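Local coordinates for protein cellulase (Bacteroides salanitronis, PDB 6WQY) that probably hydrolyses internal beta-1,4-glucosidic bonds of cellulose and related plant polysaccharides, as a GH5_4 endoglucanase of broad specificity, at residues G38-A43 with A49-W54; D42-G47 with S126-D131; V79-H84 with N99-V104; W345-D350 with Q355-F360. All coordinates share one frame; numbering follows the deposited sequence. Where two conformers were deposited one is given.

Interaction 1 (G38-A43 with A49-W54); sequences GNQLDA and ADETSW
With CG of Trp54 opposite its own carbonyl carbon (chi1 -71°), the indole is laid across Ala43, while CG of Asn39, at a similar chi1 of -76°, brings the amide to the ring's rim. The contact closes the loop after the first strand of the (beta/alpha)8 barrel, 34-37, upon the segment leaving the small hairpin of strands 44-45 and 48-49. Ala43 CA stands over the six-membered ring of Trp54, 3.7 Å from its centroid, a CH-pi contact, and Ala43 CB rests on the same indole. Asn39 OD1 approaches the edge of that ring at Trp54 CE3 (3.5 Å), amide and indole being steeply inclined.

Both segments carry a type I turn, Gln40 to Ala43 and Asp50 to Ser53, and between them Asp50 N donates to Ala43 O. The carboxylate of Asp42 gathers the N-H groups of Asn39 and Gln40, bracing the first turn. Glu51, fully extended, runs beside Leu41 CD2, and its OE2 accepts from Gln40 NE2 at 3.0 Å through the anti lone pair, nearly in the amide plane. Arg100 forms a salt bridge with the same OE2, and His362 binds Gln40 OE1, so both polar ends are fixed. A single water links Asn39 O and Glu51 O, giving a hydrogen to each, and accepts from Trp54 N, 2.9 Å from the water oxygen.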
loop_
_atom_site.group_PDB
_atom_site.type_symbol
_atom_site.label_atom_id
_atom_site.label_comp_id
_atom_site.label_asym_id
_atom_site.label_seq_id
_atom_site.Cartn_x
_atom_site.Cartn_y
_atom_site.Cartn_z
ATOM N N GLY A 38 8.725 4.009 2.659
ATOM C CA GLY A 38 8.532 3.333 3.928
ATOM C C GLY A 38 9.471 3.815 5.026
ATOM O O GLY A 38 10.527 4.388 4.785
ATOM N N ASN A 39 9.079 3.520 6.269
ATOM C CA ASN A 39 9.804 3.999 7.454
ATOM C C ASN A 39 10.068 5.498 7.364
ATOM O O ASN A 39 11.143 5.985 7.706
ATOM C CB ASN A 39 11.083 3.213 7.715
ATOM C CG ASN A 39 10.828 1.850 8.329
ATOM O OD1 ASN A 39 9.707 1.394 8.401
ATOM N ND2 ASN A 39 11.897 1.198 8.779
ATOM N N GLN A 40 9.053 6.236 6.932
ATOM C CA GLN A 40 9.157 7.661 6.619
ATOM C C GLN A 40 8.011 8.369 7.342
ATOM O O GLN A 40 8.039 8.459 8.576
ATOM C CB GLN A 40 9.215 7.853 5.108
ATOM C CG GLN A 40 9.787 9.193 4.682
ATOM C CD GLN A 40 11.298 9.244 4.762
ATOM O OE1 GLN A 40 11.991 8.299 4.406
ATOM N NE2 GLN A 40 11.823 10.376 5.204
ATOM N N LEU A 41 6.978 8.845 6.634
ATOM C CA LEU A 41 5.856 9.468 7.343
ATOM C C LEU A 41 5.056 8.458 8.155
ATOM O O LEU A 41 4.233 8.863 8.992
ATOM C CB LEU A 41 4.961 10.259 6.398
ATOM C CG LEU A 41 5.628 11.447 5.720
ATOM C CD1 LEU A 41 4.686 12.139 4.749
ATOM C CD2 LEU A 41 6.145 12.455 6.726
ATOM N N ASP A 42 5.286 7.163 7.928
ATOM C CA ASP A 42 4.729 6.114 8.766
ATOM C C ASP A 42 5.450 5.961 10.103
ATOM O O ASP A 42 4.872 5.383 11.042
ATOM C CB ASP A 42 4.697 4.755 8.035
ATOM C CG ASP A 42 5.978 4.426 7.261
ATOM O OD1 ASP A 42 6.505 5.300 6.531
ATOM O OD2 ASP A 42 6.443 3.256 7.376
ATOM N N ALA A 43 6.684 6.439 10.208
ATOM C CA ALA A 43 7.474 6.234 11.412
ATOM C C ALA A 43 6.894 7.038 12.569
ATOM O O ALA A 43 6.395 8.157 12.395
ATOM C CB ALA A 43 8.921 6.654 11.172
ATOM N N ALA A 49 4.048 10.638 15.461
ATOM C CA ALA A 49 4.677 10.514 14.158
ATOM C C ALA A 49 5.968 11.312 14.136
ATOM O O ALA A 49 6.022 12.434 14.632
ATOM C CB ALA A 49 3.711 11.018 13.079
ATOM N N ASP A 50 7.023 10.710 13.590
ATOM C CA ASP A 50 8.380 11.254 13.699
ATOM C C ASP A 50 9.155 10.701 12.490
ATOM O O ASP A 50 9.726 9.615 12.550
ATOM C CB ASP A 50 8.992 10.866 15.030
ATOM C CG ASP A 50 10.298 11.567 15.312
ATOM O OD1 ASP A 50 10.952 12.021 14.362
ATOM O OD2 ASP A 50 10.678 11.626 16.511
ATOM N N GLU A 51 9.123 11.462 11.403
ATOM C CA GLU A 51 9.573 11.003 10.092
ATOM C C GLU A 51 11.014 10.512 10.081
ATOM O O GLU A 51 11.349 9.615 9.291
ATOM C CB GLU A 51 9.422 12.177 9.121
ATOM C CG GLU A 51 9.839 11.856 7.714
ATOM C CD GLU A 51 9.792 13.046 6.752
ATOM O OE1 GLU A 51 9.266 14.139 7.103
ATOM O OE2 GLU A 51 10.277 12.862 5.624
ATOM N N THR A 52 11.880 11.093 10.891
ATOM C CA THR A 52 13.298 10.775 10.833
ATOM C C THR A 52 13.725 9.806 11.931
ATOM O O THR A 52 14.933 9.630 12.142
ATOM C CB THR A 52 14.140 12.052 10.886
ATOM O OG1 THR A 52 13.855 12.775 12.082
ATOM C CG2 THR A 52 13.843 12.939 9.692
ATOM N N SER A 53 12.779 9.154 12.612
ATOM C CA SER A 53 13.122 8.341 13.767
ATOM C C SER A 53 13.348 6.867 13.463
ATOM O O SER A 53 13.776 6.137 14.372
ATOM C CB SER A 53 12.035 8.471 14.842
ATOM O OG SER A 53 10.825 7.855 14.460
ATOM N N TRP A 54 13.056 6.412 12.243
ATOM C CA TRP A 54 13.222 5.007 11.881
ATOM C C TRP A 54 14.235 4.863 10.746
ATOM O O TRP A 54 13.994 4.154 9.762
ATOM C CB TRP A 54 11.899 4.347 11.491
ATOM C CG TRP A 54 10.930 4.114 12.617
ATOM C CD1 TRP A 54 11.057 4.470 13.934
ATOM C CD2 TRP A 54 9.662 3.463 12.503
ATOM N NE1 TRP A 54 9.953 4.064 14.635
ATOM C CE2 TRP A 54 9.070 3.457 13.778
ATOM C CE3 TRP A 54 8.972 2.882 11.438
ATOM C CZ2 TRP A 54 7.820 2.885 14.018
ATOM C CZ3 TRP A 54 7.743 2.307 11.672
ATOM C CH2 TRP A 54 7.176 2.312 12.954
HETATM O O HOH W 1 12.803 7.320 9.540
HETATM O O HOH W 2 14.713 2.294 7.931
#

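Interaction 2 (D42-G47 with S126-D131); sequences DAHNNG and SQYWLD
His44 and Tyr128 meet where the imidazole and phenol reach toward each other from opposite directions, joining two loops of the barrel's C-terminal rim. The aromatic contact is slight: Tyr128 OH comes to 3.5 Å from His44 CE1 and lies 4.1 Å from His44 ND1. The ring planes are almost perpendicular, at 89°, but the centroids are 6.0 Å apart and the approach is oblique. CG of His44 sits between its backbone N and carbonyl carbon (chi1 57°), which turns the imidazole out of the short strand 44-45 toward the phenol. Further aromatic neighbours of the imidazole are Trp54 and His121, so the histidine stands within a cluster of rings. The CG methylene of Gln127 lies over one face of the Tyr128 ring, offset toward its rim.

Polar bonds fix the second segment, none of them crossing to 42-47. In the conformer given, Ser126 OG donates to Asp131 OD1 (2.7 Å), which would tie the two ends of 126-131 together around the inverse gamma turn centred on Leu130. Asp131 is the N-cap of helix 132-135, and its OD1 also accepts from Asp134 N. Trp129 NE1 is held by Asp122 OD2.

In the fold, 126-131 belongs to the loop between strand 114-118 and helix 132-135. Trp129 and Leu130 pack against helix 139-159, while on the facing side His44 belongs to the two-stranded antiparallel hairpin formed with 48-49.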
loop_
_atom_site.group_PDB
_atom_site.type_symbol
_atom_site.label_atom_id
_atom_site.label_comp_id
_atom_site.label_asym_id
_atom_site.label_seq_id
_atom_site.Cartn_x
_atom_site.Cartn_y
_atom_site.Cartn_z
ATOM N N ASP A 42 5.286 7.163 7.928
ATOM C CA ASP A 42 4.729 6.114 8.766
ATOM C C ASP A 42 5.450 5.961 10.103
ATOM O O ASP A 42 4.872 5.383 11.042
ATOM C CB ASP A 42 4.697 4.755 8.035
ATOM C CG ASP A 42 5.978 4.426 7.261
ATOM O OD1 ASP A 42 6.505 5.300 6.531
ATOM O OD2 ASP A 42 6.443 3.256 7.376
ATOM N N ALA A 43 6.684 6.439 10.208
ATOM C CA ALA A 43 7.474 6.234 11.412
ATOM C C ALA A 43 6.894 7.038 12.569
ATOM O O ALA A 43 6.395 8.157 12.395
ATOM C CB ALA A 43 8.921 6.654 11.172
ATOM N N HIS A 44 6.981 6.467 13.762
ATOM C CA HIS A 44 6.482 7.131 14.955
ATOM C C HIS A 44 7.321 6.667 16.138
ATOM O O HIS A 44 7.794 5.527 16.170
ATOM C CB HIS A 44 4.993 6.863 15.187
ATOM C CG HIS A 44 4.648 5.415 15.298
ATOM N ND1 HIS A 44 4.408 4.802 16.514
ATOM C CD2 HIS A 44 4.496 4.460 14.355
ATOM C CE1 HIS A 44 4.125 3.528 16.304
ATOM N NE2 HIS A 44 4.172 3.294 15.004
ATOM N N ASN A 45 7.474 7.549 17.118
ATOM C CA ASN A 45 8.306 7.278 18.273
ATOM C C ASN A 45 7.750 8.094 19.420
ATOM O O ASN A 45 7.374 9.255 19.243
ATOM C CB ASN A 45 9.763 7.667 17.993
ATOM C CG ASN A 45 10.729 7.095 19.021
ATOM O OD1 ASN A 45 10.467 6.059 19.633
ATOM N ND2 ASN A 45 11.857 7.770 19.206
ATOM N N ASN A 46 7.679 7.465 20.594
ATOM C CA ASN A 46 7.186 8.126 21.803
ATOM C C ASN A 46 5.782 8.695 21.595
ATOM O O ASN A 46 5.449 9.771 22.093
ATOM C CB ASN A 46 8.169 9.198 22.277
ATOM C CG ASN A 46 9.536 8.622 22.614
ATOM O OD1 ASN A 46 9.642 7.499 23.107
ATOM N ND2 ASN A 46 10.587 9.387 22.341
ATOM N N GLY A 47 4.958 7.964 20.845
ATOM C CA GLY A 47 3.559 8.294 20.673
ATOM C C GLY A 47 3.241 9.278 19.566
ATOM O O GLY A 47 2.059 9.590 19.358
ATOM N N SER A 126 -4.399 -2.890 16.338
ATOM C CA SER A 126 -5.561 -2.492 17.119
ATOM C C SER A 126 -5.171 -1.860 18.449
ATOM O O SER A 126 -5.984 -1.813 19.372
ATOM C CB SER A 126 -6.495 -3.686 17.361
ATOM O OG SER A 126 -7.849 -3.293 17.468
ATOM N N GLN A 127 -3.951 -1.330 18.566
ATOM C CA GLN A 127 -3.468 -0.844 19.857
ATOM C C GLN A 127 -3.626 0.658 20.042
ATOM O O GLN A 127 -3.362 1.151 21.152
ATOM C CB GLN A 127 -2.027 -1.307 20.120
ATOM C CG GLN A 127 -0.965 -0.582 19.327
ATOM C CD GLN A 127 0.429 -1.177 19.552
ATOM O OE1 GLN A 127 0.893 -2.019 18.779
ATOM N NE2 GLN A 127 1.093 -0.741 20.610
ATOM N N TYR A 128 -4.088 1.385 19.028
ATOM C CA TYR A 128 -4.327 2.824 19.126
ATOM C C TYR A 128 -5.807 3.115 18.860
ATOM O O TYR A 128 -6.659 2.243 19.061
ATOM C CB TYR A 128 -3.393 3.592 18.182
ATOM C CG TYR A 128 -1.931 3.228 18.348
ATOM C CD1 TYR A 128 -1.236 3.573 19.498
ATOM C CD2 TYR A 128 -1.247 2.552 17.359
ATOM C CE1 TYR A 128 0.105 3.242 19.650
ATOM C CE2 TYR A 128 0.085 2.227 17.500
ATOM C CZ TYR A 128 0.749 2.571 18.645
ATOM O OH TYR A 128 2.082 2.235 18.786
ATOM N N TRP A 129 -6.147 4.325 18.408
ATOM C CA TRP A 129 -7.559 4.699 18.313
ATOM C C TRP A 129 -8.318 3.846 17.302
ATOM O O TRP A 129 -9.522 3.616 17.465
ATOM C CB TRP A 129 -7.719 6.185 17.950
ATOM C CG TRP A 129 -7.232 6.560 16.575
ATOM C CD1 TRP A 129 -5.982 6.988 16.239
ATOM C CD2 TRP A 129 -7.990 6.548 15.354
ATOM N NE1 TRP A 129 -5.910 7.234 14.896
ATOM C CE2 TRP A 129 -7.127 6.984 14.324
ATOM C CE3 TRP A 129 -9.314 6.229 15.027
ATOM C CZ2 TRP A 129 -7.536 7.089 13.005
ATOM C CZ3 TRP A 129 -9.723 6.343 13.717
ATOM C CH2 TRP A 129 -8.832 6.767 12.713
ATOM N N LEU A 130 -7.661 3.416 16.238
ATOM C CA LEU A 130 -8.299 2.683 15.147
ATOM C C LEU A 130 -8.301 1.227 15.588
ATOM O O LEU A 130 -7.362 0.482 15.311
ATOM C CB LEU A 130 -7.518 2.972 13.874
ATOM C CG LEU A 130 -8.046 2.432 12.557
ATOM C CD1 LEU A 130 -9.485 2.793 12.287
ATOM C CD2 LEU A 130 -7.147 2.961 11.449
ATOM N N ASP A 131 -9.358 0.829 16.315
ATOM C CA ASP A 131 -9.372 -0.363 17.178
ATOM C C ASP A 131 -10.511 -1.305 16.802
ATOM O O ASP A 131 -11.620 -1.213 17.333
ATOM C CB ASP A 131 -9.516 0.150 18.626
ATOM C CG ASP A 131 -9.634 -0.953 19.649
ATOM O OD1 ASP A 131 -9.487 -2.150 19.341
ATOM O OD2 ASP A 131 -9.932 -0.598 20.833
#

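Interaction 3 (V79-H84 with N99-V104); sequences VTWLGH and NRVAEV
Val79 and Trp81 both lean on Val101 of helix 95-110. The helical segment opens with Asn99, whose carbonyl O accepts from Glu103 N in the regular helix pattern. Arg100 follows, pointing another way: its NH1 forms a salt bridge with Glu103 OE1 at 2.9 Å, nearly in the guanidinium plane. Tyr107 OH and Ala59 O also bind this guanidinium, which probably keeps it well fixed.

Val101 makes the contact itself. Its CG2, opposite the carbonyl carbon with CG1 opposite the backbone N (chi1 176°), meets Val79 CG1 tip to tip at 3.8 Å. The same methyl touches Trp81 CH2 at 3.9 Å, the indole and the valine crossing at about a right angle. Val79 CG1 in turn lies over one face of the Trp81 ring, 3.3 Å above its plane and displaced toward the rim, so the three buried side chains interlock. This joins the loop after the second barrel strand, 74-77, to the helix that follows it, as part of a beta-alpha unit of the TIM barrel. Trp81 NE1 is bound to Asn118 O, which fixes the rotation of the indole, and Met152 and Ile156 of helix 139-159 pack on it as well.

Farther along, Val104, one turn beyond Arg100, lays CG2 over the centre of the Arg100 guanidinium, 3.7 Å above its plane, so that the flat group has an apolar methyl against one face and the carboxylate oxygen of Glu103 at its edge.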
loop_
_atom_site.group_PDB
_atom_site.type_symbol
_atom_site.label_atom_id
_atom_site.label_comp_id
_atom_site.label_asym_id
_atom_site.label_seq_id
_atom_site.Cartn_x
_atom_site.Cartn_y
_atom_site.Cartn_z
ATOM N N VAL A 79 1.253 7.206 5.822
ATOM C CA VAL A 79 1.272 8.321 6.767
ATOM C C VAL A 79 0.672 7.846 8.086
ATOM O O VAL A 79 -0.498 7.449 8.132
ATOM C CB VAL A 79 0.489 9.550 6.273
ATOM C CG1 VAL A 79 0.602 10.669 7.314
ATOM C CG2 VAL A 79 0.989 10.021 4.923
ATOM N N THR A 80 1.468 7.915 9.149
ATOM C CA THR A 80 0.988 7.734 10.510
ATOM C C THR A 80 0.658 9.103 11.084
ATOM O O THR A 80 1.447 10.044 10.950
ATOM C CB THR A 80 2.053 7.026 11.337
ATOM O OG1 THR A 80 2.186 5.699 10.822
ATOM C CG2 THR A 80 1.696 6.971 12.815
ATOM N N TRP A 81 -0.516 9.220 11.725
ATOM C CA TRP A 81 -1.031 10.500 12.182
ATOM C C TRP A 81 -1.022 10.596 13.702
ATOM O O TRP A 81 -1.476 11.607 14.263
ATOM C CB TRP A 81 -2.448 10.736 11.639
ATOM C CG TRP A 81 -2.547 10.667 10.135
ATOM C CD1 TRP A 81 -2.688 9.544 9.387
ATOM C CD2 TRP A 81 -2.512 11.758 9.200
ATOM N NE1 TRP A 81 -2.755 9.852 8.049
ATOM C CE2 TRP A 81 -2.651 11.205 7.911
ATOM C CE3 TRP A 81 -2.377 13.143 9.321
ATOM C CZ2 TRP A 81 -2.653 11.986 6.761
ATOM C CZ3 TRP A 81 -2.377 13.910 8.172
ATOM C CH2 TRP A 81 -2.524 13.332 6.915
ATOM N N LEU A 82 -0.536 9.555 14.375
ATOM C CA LEU A 82 -0.487 9.506 15.825
ATOM C C LEU A 82 0.221 10.733 16.379
ATOM O O LEU A 82 1.263 11.161 15.884
ATOM C CB LEU A 82 0.258 8.238 16.261
ATOM C CG LEU A 82 -0.446 6.917 15.946
ATOM C CD1 LEU A 82 0.500 5.750 16.233
ATOM C CD2 LEU A 82 -1.723 6.784 16.724
ATOM N N GLY A 83 -0.362 11.304 17.425
ATOM C CA GLY A 83 0.190 12.474 18.059
ATOM C C GLY A 83 -0.058 13.774 17.339
ATOM O O GLY A 83 0.378 14.824 17.829
ATOM N N HIS A 84 -0.764 13.758 16.218
ATOM C CA HIS A 84 -1.055 14.950 15.435
ATOM C C HIS A 84 -2.545 15.153 15.206
ATOM O O HIS A 84 -2.932 15.906 14.298
ATOM C CB HIS A 84 -0.322 14.903 14.099
ATOM C CG HIS A 84 1.148 15.051 14.234
ATOM N ND1 HIS A 84 1.725 16.074 14.959
ATOM C CD2 HIS A 84 2.169 14.351 13.702
ATOM C CE1 HIS A 84 3.041 15.982 14.880
ATOM N NE2 HIS A 84 3.336 14.947 14.123
ATOM N N ASN A 99 0.644 19.917 6.265
ATOM C CA ASN A 99 1.470 20.567 5.262
ATOM C C ASN A 99 2.622 19.671 4.827
ATOM O O ASN A 99 2.965 19.630 3.637
ATOM C CB ASN A 99 2.005 21.888 5.803
ATOM C CG ASN A 99 2.813 22.627 4.766
ATOM O OD1 ASN A 99 2.261 23.347 3.930
ATOM N ND2 ASN A 99 4.122 22.458 4.803
ATOM N N ARG A 100 3.263 18.973 5.767
ATOM C CA ARG A 100 4.359 18.079 5.394
ATOM C C ARG A 100 3.867 16.974 4.459
ATOM O O ARG A 100 4.536 16.629 3.477
ATOM C CB ARG A 100 5.016 17.475 6.632
ATOM C CG ARG A 100 6.107 16.460 6.326
ATOM C CD ARG A 100 7.222 17.059 5.480
ATOM N NE ARG A 100 8.260 16.086 5.169
ATOM C CZ ARG A 100 9.102 16.198 4.154
ATOM N NH1 ARG A 100 9.035 17.230 3.325
ATOM N NH2 ARG A 100 9.999 15.242 3.954
ATOM N N VAL A 101 2.708 16.390 4.761
ATOM C CA VAL A 101 2.143 15.393 3.852
ATOM C C VAL A 101 1.953 16.016 2.469
ATOM O O VAL A 101 2.274 15.404 1.434
ATOM C CB VAL A 101 0.824 14.834 4.426
ATOM C CG1 VAL A 101 0.177 13.876 3.447
ATOM C CG2 VAL A 101 1.075 14.134 5.755
ATOM N N ALA A 102 1.436 17.250 2.428
ATOM C CA ALA A 102 1.260 17.941 1.155
ATOM C C ALA A 102 2.584 18.209 0.451
ATOM O O ALA A 102 2.629 18.206 -0.793
ATOM C CB ALA A 102 0.479 19.243 1.373
ATOM N N GLU A 103 3.664 18.448 1.196
ATOM C CA GLU A 103 4.971 18.609 0.562
ATOM C C GLU A 103 5.372 17.336 -0.174
ATOM O O GLU A 103 5.848 17.382 -1.312
ATOM C CB GLU A 103 6.037 18.962 1.600
ATOM C CG GLU A 103 5.923 20.365 2.138
ATOM C CD GLU A 103 6.946 20.704 3.203
ATOM O OE1 GLU A 103 7.739 19.832 3.623
ATOM O OE2 GLU A 103 6.950 21.882 3.648
ATOM N N VAL A 104 5.205 16.194 0.475
ATOM C CA VAL A 104 5.626 14.929 -0.111
ATOM C C VAL A 104 4.732 14.566 -1.293
ATOM O O VAL A 104 5.233 14.140 -2.340
ATOM C CB VAL A 104 5.690 13.839 0.974
ATOM C CG1 VAL A 104 6.101 12.507 0.367
ATOM C CG2 VAL A 104 6.680 14.241 2.059
#

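Interaction 4 (W345-D350 with Q355-F360); sequences WDAGGD and QSWALF
At the C-terminal end of the eighth barrel strand, 342-346, Trp345 and Asp346 meet the segment 355-360 as the chain passes beside it again. Trp345 turns the edge of its indole to the face of Trp357, an edge-to-face pair with planes 83° apart. Trp345 CD1 stands over the indole of Trp357, 3.7 Å from CD2. CG of Trp345 lies trans to its backbone N (chi1 178°), directing the five-membered ring at this partner. Ala347 CB adds a looser contact to Trp357 CD1.

Asp346 supplies the polar half. Its OD2 accepts from Leu359 N at 2.8 Å, the N-H arriving from above the carboxylate plane, and more weakly from Phe360 N. Trp35 NE1 is another donor to OD2. OD1 accepts from Gly348 N, an Asx turn that bends the chain just past the strand, and also binds His362 NE2. With several donors around it, this buried carboxylate is probably stabilised in its ionised form. The TIM-barrel loop thus uses one aspartate to pin two backbone segments, while Ser356 OG accepts from Ala358 N in an ST turn in the later segment.

Ala358 CB packs 3.3 Å from Gly348 O; Gly348 itself has positive phi, which favours glycine. Two waters give hydrogens to that carbonyl: one accepts from Trp357 N, and the other is bound to Ser356 OG at 2.8 Å. The carbonyl O of Trp345 and the N-H of Ala347 are buried here without a partner.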
loop_
_atom_site.group_PDB
_atom_site.type_symbol
_atom_site.label_atom_id
_atom_site.label_comp_id
_atom_site.label_asym_id
_atom_site.label_seq_id
_atom_site.Cartn_x
_atom_site.Cartn_y
_atom_site.Cartn_z
ATOM N N TRP A 345 8.054 -2.444 -1.308
ATOM C CA TRP A 345 8.221 -1.880 0.032
ATOM C C TRP A 345 9.670 -1.456 0.265
ATOM O O TRP A 345 10.553 -2.305 0.427
ATOM C CB TRP A 345 7.809 -2.898 1.104
ATOM C CG TRP A 345 8.010 -2.353 2.491
ATOM C CD1 TRP A 345 8.959 -2.718 3.379
ATOM C CD2 TRP A 345 7.283 -1.283 3.099
ATOM N NE1 TRP A 345 8.872 -1.953 4.518
ATOM C CE2 TRP A 345 7.845 -1.058 4.370
ATOM C CE3 TRP A 345 6.184 -0.511 2.705
ATOM C CZ2 TRP A 345 7.358 -0.078 5.236
ATOM C CZ3 TRP A 345 5.715 0.465 3.559
ATOM C CH2 TRP A 345 6.296 0.668 4.808
ATOM N N ASP A 346 9.909 -0.149 0.336
ATOM C CA ASP A 346 11.260 0.395 0.533
ATOM C C ASP A 346 11.315 1.111 1.885
ATOM O O ASP A 346 10.947 2.285 2.015
ATOM C CB ASP A 346 11.660 1.317 -0.620
ATOM C CG ASP A 346 13.118 1.703 -0.586
ATOM O OD1 ASP A 346 13.624 2.021 0.511
ATOM O OD2 ASP A 346 13.762 1.696 -1.666
ATOM N N ALA A 347 11.826 0.410 2.904
ATOM C CA ALA A 347 11.944 0.970 4.241
ATOM C C ALA A 347 13.166 1.862 4.385
ATOM O O ALA A 347 13.375 2.422 5.452
ATOM C CB ALA A 347 12.014 -0.164 5.280
ATOM N N GLY A 348 13.991 1.997 3.347
ATOM C CA GLY A 348 15.139 2.880 3.446
ATOM C C GLY A 348 16.140 2.365 4.455
ATOM O O GLY A 348 16.435 1.164 4.534
ATOM N N GLY A 349 16.679 3.288 5.239
ATOM C CA GLY A 349 17.818 2.952 6.067
ATOM C C GLY A 349 19.114 3.091 5.288
ATOM O O GLY A 349 19.178 3.746 4.244
ATOM N N ASP A 350 20.161 2.444 5.802
ATOM C CA ASP A 350 21.508 2.593 5.250
ATOM C C ASP A 350 21.909 1.468 4.308
ATOM O O ASP A 350 23.053 1.447 3.841
ATOM C CB ASP A 350 22.550 2.747 6.373
ATOM C CG ASP A 350 22.715 1.489 7.213
ATOM O OD1 ASP A 350 22.144 0.435 6.878
ATOM O OD2 ASP A 350 23.434 1.562 8.240
ATOM N N GLN A 355 18.520 -7.578 6.375
ATOM C CA GLN A 355 17.087 -7.364 6.207
ATOM C C GLN A 355 16.820 -6.002 5.587
ATOM O O GLN A 355 15.900 -5.285 6.004
ATOM C CB GLN A 355 16.344 -7.506 7.535
ATOM C CG GLN A 355 16.434 -8.887 8.162
ATOM C CD GLN A 355 15.502 -9.039 9.351
ATOM O OE1 GLN A 355 14.410 -9.597 9.234
ATOM N NE2 GLN A 355 15.926 -8.531 10.502
ATOM N N SER A 356 17.620 -5.613 4.597
ATOM C CA SER A 356 17.498 -4.296 3.991
ATOM C C SER A 356 16.589 -4.345 2.768
ATOM O O SER A 356 16.858 -5.079 1.805
ATOM C CB SER A 356 18.850 -3.723 3.586
ATOM O OG SER A 356 18.649 -2.476 2.931
ATOM N N TRP A 357 15.534 -3.534 2.806
ATOM C CA TRP A 357 14.628 -3.345 1.690
ATOM C C TRP A 357 15.043 -2.183 0.799
ATOM O O TRP A 357 14.420 -1.955 -0.237
ATOM C CB TRP A 357 13.219 -3.012 2.209
ATOM C CG TRP A 357 12.617 -3.978 3.170
ATOM C CD1 TRP A 357 12.766 -3.988 4.524
ATOM C CD2 TRP A 357 11.728 -5.062 2.860
ATOM N NE1 TRP A 357 12.042 -5.013 5.073
ATOM C CE2 TRP A 357 11.389 -5.686 4.078
ATOM C CE3 TRP A 357 11.184 -5.563 1.680
ATOM C CZ2 TRP A 357 10.546 -6.782 4.151
ATOM C CZ3 TRP A 357 10.329 -6.650 1.760
ATOM C CH2 TRP A 357 10.029 -7.252 2.984
ATOM N N ALA A 358 16.066 -1.421 1.181
ATOM C CA ALA A 358 16.311 -0.135 0.542
ATOM C C ALA A 358 16.830 -0.288 -0.882
ATOM O O ALA A 358 17.787 -1.037 -1.133
ATOM C CB ALA A 358 17.348 0.643 1.358
ATOM N N LEU A 359 16.246 0.471 -1.790
ATOM C CA LEU A 359 16.763 0.671 -3.141
ATOM C C LEU A 359 17.343 2.061 -3.329
ATOM O O LEU A 359 18.285 2.223 -4.116
ATOM C CB LEU A 359 15.662 0.448 -4.180
ATOM C CG LEU A 359 14.969 -0.912 -4.132
ATOM C CD1 LEU A 359 13.859 -0.974 -5.190
ATOM C CD2 LEU A 359 15.935 -2.062 -4.308
ATOM N N PHE A 360 16.804 3.060 -2.622
ATOM C CA PHE A 360 17.276 4.429 -2.707
ATOM C C PHE A 360 17.508 4.982 -1.307
ATOM O O PHE A 360 16.774 4.645 -0.363
ATOM C CB PHE A 360 16.223 5.364 -3.338
ATOM C CG PHE A 360 15.819 4.990 -4.730
ATOM C CD1 PHE A 360 14.809 4.072 -4.941
ATOM C CD2 PHE A 360 16.436 5.559 -5.821
ATOM C CE1 PHE A 360 14.432 3.714 -6.220
ATOM C CE2 PHE A 360 16.059 5.211 -7.107
ATOM C CZ PHE A 360 15.050 4.289 -7.301
HETATM O O HOH W 3 15.233 -1.388 4.608
HETATM O O HOH W 4 18.622 -0.532 4.906
#

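Overall arrangement
All four contacts lie around the C-terminal rim of the eight-stranded parallel barrel, the end at which TIM-barrel enzymes carry their active site. Interactions 1 and 2 share Asp42 and Ala43, and their centres are 12 Å apart. Interaction 3, about 10 Å from interaction 1, falls in sequence between the two segments of interaction 2; Thr80 OG1 probably binds Asp42 O. Interaction 4 comes last along the chain. Strands 34-37 and 342-346 are neighbours where the barrel closes, and Gly38 N probably bonds to Asp346 O, connecting interaction 4 with interaction 1. Interactions 3 and 4, about 21 Å apart between centres, do not touch.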